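Long-range contact in flagellar hook associated protein type 3 FlgL (Legionella pneumophila subsp. pneumophila, PDB 5YTI), which is a bacterial flagellin-family protein that probably serves as a structural component of the flagellum, associated with its hook: residues Met226-Val240 against Pro255-Phe269. Numbering follows the deposited sequence.
Sequences MTFALNSQGNLVVMV and PDDAPLYQEGSAIGF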
loop_
_atom_site.group_PDB
_atom_site.type_symbol
_atom_site.label_atom_id
_atom_site.label_comp_id
_atom_site.label_asym_id
_atom_site.label_seq_id
_atom_site.Cartn_x
_atom_site.Cartn_y
_atom_site.Cartn_z
HETATM N N MSE A 226 -14.032 10.465 -16.327
HETATM C CA MSE A 226 -13.815 11.816 -16.823
HETATM C C MSE A 226 -14.063 11.774 -18.302
HETATM O O MSE A 226 -13.446 10.993 -19.040
HETATM C CB MSE A 226 -12.379 12.265 -16.535
HETATM C CG MSE A 226 -12.124 13.732 -16.905
HETATM SE SE MSE A 226 -10.222 14.239 -16.709
HETATM C CE MSE A 226 -10.653 15.188 -15.046
ATOM N N THR A 227 -14.970 12.619 -18.746
ATOM C CA THR A 227 -15.466 12.555 -20.099
ATOM C C THR A 227 -15.346 13.991 -20.635
ATOM O O THR A 227 -15.837 14.950 -20.003
ATOM C CB THR A 227 -16.928 11.982 -20.111
ATOM O OG1 THR A 227 -17.542 12.169 -18.829
ATOM C CG2 THR A 227 -16.964 10.444 -20.348
ATOM N N PHE A 228 -14.642 14.150 -21.757
ATOM C CA PHE A 228 -14.570 15.450 -22.447
ATOM C C PHE A 228 -15.686 15.582 -23.495
ATOM O O PHE A 228 -15.861 14.711 -24.357
ATOM C CB PHE A 228 -13.181 15.649 -23.106
ATOM C CG PHE A 228 -12.040 15.528 -22.138
ATOM C CD1 PHE A 228 -11.633 16.602 -21.397
ATOM C CD2 PHE A 228 -11.425 14.325 -21.932
ATOM C CE1 PHE A 228 -10.635 16.476 -20.463
ATOM C CE2 PHE A 228 -10.419 14.189 -21.001
ATOM C CZ PHE A 228 -10.031 15.265 -20.259
ATOM N N ALA A 229 -16.464 16.654 -23.434
ATOM C CA ALA A 229 -17.476 16.863 -24.473
ATOM C C ALA A 229 -17.864 18.342 -24.634
ATOM O O ALA A 229 -17.171 19.230 -24.107
ATOM C CB ALA A 229 -18.700 15.969 -24.227
ATOM N N LEU A 230 -18.976 18.585 -25.350
ATOM C CA LEU A 230 -19.304 19.915 -25.923
ATOM C C LEU A 230 -20.380 20.754 -25.235
ATOM O O LEU A 230 -21.442 20.268 -24.825
ATOM C CB LEU A 230 -19.672 19.767 -27.406
ATOM C CG LEU A 230 -18.514 19.281 -28.289
ATOM C CD1 LEU A 230 -19.031 18.880 -29.667
ATOM C CD2 LEU A 230 -17.413 20.340 -28.379
ATOM N N ASN A 231 -20.044 22.034 -25.117
ATOM C CA ASN A 231 -20.996 23.111 -24.853
ATOM C C ASN A 231 -22.036 23.172 -25.953
ATOM O O ASN A 231 -21.775 22.763 -27.096
ATOM C CB ASN A 231 -20.274 24.470 -24.845
ATOM C CG ASN A 231 -19.985 24.977 -23.452
ATOM O OD1 ASN A 231 -20.488 24.440 -22.467
ATOM N ND2 ASN A 231 -19.182 26.030 -23.361
ATOM N N SER A 232 -23.205 23.710 -25.619
ATOM C CA SER A 232 -24.169 24.066 -26.643
ATOM C C SER A 232 -23.589 25.196 -27.540
ATOM O O SER A 232 -23.909 25.268 -28.731
ATOM C CB SER A 232 -25.506 24.422 -25.998
ATOM O OG SER A 232 -25.964 23.314 -25.233
ATOM N N GLN A 233 -22.716 26.035 -26.964
ATOM C CA GLN A 233 -21.834 26.984 -27.707
ATOM C C GLN A 233 -20.798 26.330 -28.658
ATOM O O GLN A 233 -20.639 26.770 -29.801
ATOM C CB GLN A 233 -21.062 27.864 -26.713
ATOM C CG GLN A 233 -21.953 28.743 -25.847
ATOM C CD GLN A 233 -21.633 28.660 -24.359
ATOM O OE1 GLN A 233 -22.008 27.694 -23.666
ATOM N NE2 GLN A 233 -20.962 29.684 -23.853
ATOM N N GLY A 234 -20.082 25.306 -28.189
ATOM C CA GLY A 234 -19.144 24.590 -29.040
ATOM C C GLY A 234 -17.823 24.355 -28.358
ATOM O O GLY A 234 -17.053 23.499 -28.773
ATOM N N ASN A 235 -17.561 25.137 -27.317
ATOM C CA ASN A 235 -16.417 24.909 -26.418
ATOM C C ASN A 235 -16.289 23.482 -25.789
ATOM O O ASN A 235 -17.268 22.905 -25.276
ATOM C CB ASN A 235 -16.424 25.953 -25.283
ATOM C CG ASN A 235 -15.537 27.143 -25.577
ATOM O OD1 ASN A 235 -16.013 28.273 -25.656
ATOM N ND2 ASN A 235 -14.229 26.894 -25.743
ATOM N N LEU A 236 -15.066 22.941 -25.814
ATOM C CA LEU A 236 -14.757 21.683 -25.138
ATOM C C LEU A 236 -14.890 21.859 -23.632
ATOM O O LEU A 236 -14.563 22.928 -23.087
ATOM C CB LEU A 236 -13.336 21.238 -25.455
ATOM C CG LEU A 236 -13.154 20.155 -26.508
ATOM C CD1 LEU A 236 -11.714 20.162 -27.013
ATOM C CD2 LEU A 236 -13.546 18.799 -25.926
ATOM N N VAL A 237 -15.340 20.805 -22.956
ATOM C CA VAL A 237 -15.735 20.926 -21.560
ATOM C C VAL A 237 -15.417 19.615 -20.830
ATOM O O VAL A 237 -15.276 18.571 -21.454
ATOM C CB VAL A 237 -17.239 21.348 -21.486
ATOM C CG1 VAL A 237 -18.150 20.172 -21.161
ATOM C CG2 VAL A 237 -17.462 22.490 -20.498
ATOM N N VAL A 238 -15.274 19.679 -19.511
ATOM C CA VAL A 238 -14.767 18.542 -18.726
ATOM C C VAL A 238 -15.795 18.087 -17.716
ATOM O O VAL A 238 -16.270 18.891 -16.877
ATOM C CB VAL A 238 -13.480 18.922 -17.950
ATOM C CG1 VAL A 238 -13.049 17.834 -16.972
ATOM C CG2 VAL A 238 -12.364 19.200 -18.919
HETATM N N MSE A 239 -16.129 16.799 -17.780
HETATM C CA MSE A 239 -17.147 16.263 -16.886
HETATM C C MSE A 239 -16.609 15.121 -16.108
HETATM O O MSE A 239 -15.762 14.374 -16.577
HETATM C CB MSE A 239 -18.364 15.885 -17.700
HETATM C CG MSE A 239 -19.032 17.205 -18.043
HETATM SE SE MSE A 239 -20.620 16.947 -19.154
HETATM C CE MSE A 239 -19.746 16.240 -20.783
ATOM N N VAL A 240 -17.092 15.002 -14.884
ATOM C CA VAL A 240 -16.723 13.886 -14.034
ATOM C C VAL A 240 -17.921 13.398 -13.255
ATOM O O VAL A 240 -18.686 14.184 -12.671
ATOM C CB VAL A 240 -15.593 14.275 -13.044
ATOM C CG1 VAL A 240 -15.376 13.198 -11.992
ATOM C CG2 VAL A 240 -14.296 14.520 -13.791
ATOM N N PRO A 255 -23.990 19.552 -19.804
ATOM C CA PRO A 255 -22.762 20.147 -20.349
ATOM C C PRO A 255 -22.653 21.670 -20.127
ATOM O O PRO A 255 -21.580 22.188 -19.844
ATOM C CB PRO A 255 -22.833 19.775 -21.830
ATOM C CG PRO A 255 -23.569 18.466 -21.829
ATOM C CD PRO A 255 -24.577 18.547 -20.710
ATOM N N ASP A 256 -23.767 22.371 -20.209
ATOM C CA ASP A 256 -23.740 23.824 -20.155
ATOM C C ASP A 256 -23.546 24.431 -18.760
ATOM O O ASP A 256 -23.223 25.620 -18.646
ATOM C CB ASP A 256 -24.993 24.386 -20.825
ATOM C CG ASP A 256 -24.894 24.362 -22.336
ATOM O OD1 ASP A 256 -23.801 24.066 -22.876
ATOM O OD2 ASP A 256 -25.911 24.652 -22.990
ATOM N N ASP A 257 -23.723 23.638 -17.707
ATOM C CA ASP A 257 -23.361 24.080 -16.348
ATOM C C ASP A 257 -21.890 23.713 -16.049
ATOM O O ASP A 257 -21.405 23.868 -14.930
ATOM C CB ASP A 257 -24.320 23.482 -15.290
ATOM C CG ASP A 257 -25.683 24.202 -15.236
ATOM O OD1 ASP A 257 -25.731 25.454 -15.122
ATOM O OD2 ASP A 257 -26.723 23.515 -15.290
ATOM N N ALA A 258 -21.170 23.257 -17.067
ATOM C CA ALA A 258 -19.883 22.606 -16.843
ATOM C C ALA A 258 -18.663 23.544 -16.944
ATOM O O ALA A 258 -18.657 24.482 -17.752
ATOM C CB ALA A 258 -19.729 21.444 -17.820
ATOM N N PRO A 259 -17.619 23.293 -16.123
ATOM C CA PRO A 259 -16.336 24.008 -16.342
ATOM C C PRO A 259 -15.675 23.642 -17.669
ATOM O O PRO A 259 -15.719 22.491 -18.081
ATOM C CB PRO A 259 -15.443 23.565 -15.154
ATOM C CG PRO A 259 -16.175 22.444 -14.482
ATOM C CD PRO A 259 -17.641 22.561 -14.842
ATOM N N LEU A 260 -15.041 24.616 -18.310
ATOM C CA LEU A 260 -14.395 24.386 -19.603
ATOM C C LEU A 260 -12.915 23.986 -19.388
ATOM O O LEU A 260 -12.330 24.245 -18.338
ATOM C CB LEU A 260 -14.536 25.605 -20.528
ATOM C CG LEU A 260 -15.475 26.735 -20.042
ATOM C CD1 LEU A 260 -14.740 27.793 -19.200
ATOM C CD2 LEU A 260 -16.159 27.396 -21.234
ATOM N N TYR A 261 -12.340 23.335 -20.393
ATOM C CA TYR A 261 -11.023 22.712 -20.306
ATOM C C TYR A 261 -9.915 23.710 -20.671
ATOM O O TYR A 261 -9.743 24.027 -21.857
ATOM C CB TYR A 261 -10.979 21.474 -21.243
ATOM C CG TYR A 261 -9.594 20.957 -21.615
ATOM C CD1 TYR A 261 -8.776 20.353 -20.667
ATOM C CD2 TYR A 261 -9.114 21.056 -22.924
ATOM C CE1 TYR A 261 -7.518 19.880 -21.006
ATOM C CE2 TYR A 261 -7.852 20.587 -23.261
ATOM C CZ TYR A 261 -7.059 20.001 -22.293
ATOM O OH TYR A 261 -5.813 19.525 -22.602
ATOM N N GLN A 262 -9.191 24.206 -19.654
ATOM C CA GLN A 262 -7.951 24.961 -19.866
ATOM C C GLN A 262 -6.750 23.934 -19.890
ATOM O O GLN A 262 -6.498 23.188 -18.938
ATOM C CB GLN A 262 -7.818 26.160 -18.850
ATOM C CG GLN A 262 -6.942 27.357 -19.322
ATOM C CD GLN A 262 -7.152 28.677 -18.536
ATOM O OE1 GLN A 262 -7.763 28.674 -17.471
ATOM N NE2 GLN A 262 -6.628 29.807 -19.063
ATOM N N GLU A 263 -6.072 23.852 -21.034
ATOM C CA GLU A 263 -4.819 23.110 -21.146
ATOM C C GLU A 263 -3.900 23.315 -19.926
ATOM O O GLU A 263 -3.657 24.430 -19.489
ATOM C CB GLU A 263 -4.090 23.525 -22.427
ATOM C CG GLU A 263 -2.937 22.618 -22.758
ATOM C CD GLU A 263 -2.423 22.852 -24.145
ATOM O OE1 GLU A 263 -3.090 23.601 -24.900
ATOM O OE2 GLU A 263 -1.351 22.285 -24.469
ATOM N N GLY A 264 -3.408 22.214 -19.379
ATOM C CA GLY A 264 -2.476 22.233 -18.245
ATOM C C GLY A 264 -3.025 22.887 -16.984
ATOM O O GLY A 264 -2.257 23.419 -16.157
ATOM N N SER A 265 -4.360 22.837 -16.848
ATOM C CA SER A 265 -5.093 23.412 -15.702
ATOM C C SER A 265 -5.542 22.338 -14.717
ATOM O O SER A 265 -5.883 21.202 -15.108
ATOM C CB SER A 265 -6.316 24.181 -16.189
ATOM O OG SER A 265 -6.688 25.209 -15.286
ATOM N N ALA A 266 -5.535 22.725 -13.440
ATOM C CA ALA A 266 -5.837 21.818 -12.312
ATOM C C ALA A 266 -7.353 21.603 -12.118
ATOM O O ALA A 266 -8.097 22.525 -11.749
ATOM C CB ALA A 266 -5.185 22.312 -11.012
ATOM N N ILE A 267 -7.760 20.363 -12.398
ATOM C CA ILE A 267 -9.107 19.885 -12.230
ATOM C C ILE A 267 -9.179 19.246 -10.861
ATOM O O ILE A 267 -8.354 18.410 -10.519
ATOM C CB ILE A 267 -9.446 18.800 -13.243
ATOM C CG1 ILE A 267 -9.034 19.240 -14.642
ATOM C CG2 ILE A 267 -10.921 18.513 -13.178
ATOM C CD1 ILE A 267 -9.643 20.567 -15.067
ATOM N N GLY A 268 -10.160 19.648 -10.064
ATOM C CA GLY A 268 -10.270 19.135 -8.717
ATOM C C GLY A 268 -11.684 18.732 -8.349
ATOM O O GLY A 268 -12.672 19.446 -8.659
ATOM N N PHE A 269 -11.755 17.591 -7.673
ATOM C CA PHE A 269 -12.988 17.086 -7.131
ATOM C C PHE A 269 -12.743 16.154 -5.947
ATOM O O PHE A 269 -11.705 15.505 -5.822
ATOM C CB PHE A 269 -13.819 16.387 -8.227
ATOM C CG PHE A 269 -13.114 15.242 -8.906
ATOM C CD1 PHE A 269 -12.276 15.466 -9.978
ATOM C CD2 PHE A 269 -13.303 13.929 -8.473
ATOM C CE1 PHE A 269 -11.648 14.414 -10.606
ATOM C CE2 PHE A 269 -12.628 12.866 -9.070
ATOM C CZ PHE A 269 -11.808 13.111 -10.147
#
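Ser232 OG donates to Asp256 OD2 at 2.6 Å, meeting it on the syn side but 31° out of the carboxylate plane. The other oxygen, Asp256 OD1, accepts through its syn lone pair from Ser232 N at 2.8 Å, almost straight at 177°. Two donors from one residue thus fix the rotation of the carboxylate and tie the short 3-10 segment 255-257 to the loop joining strands 224-230 and 236-242. A backbone bond from Val238 N to Pro259 O (3.2 Å) belongs to a single bridge that pairs Val237 with Leu260.

Past the bridge the contact is made by apolar side chains. Val238 CG2 lies 3.5 Å from Tyr261 CB, and the Tyr261 ring, swung there with CG trans to the backbone N, receives the edge of Phe228 on its face; centroids 5.8 Å apart and planes at 71° define a T-shaped pair. Farther along, Met226 CE meets Ile267 CG2 at 3.8 Å. Val240 CG1 sits over the centre of the Phe269 ring, 3.9 Å from its centroid, a CH-pi contact.

Val276 of strand 272-277 touches both Phe228 and Tyr261, extending this apolar layer. The geometry is that of an antiparallel beta hairpin, 224-230 with 236-242, whose Met226, Val238 and Val240 meet Ile267 and Phe269 of strand 266-269 in a separate three-stranded antiparallel sheet, joining the two sheets through apolar side chains.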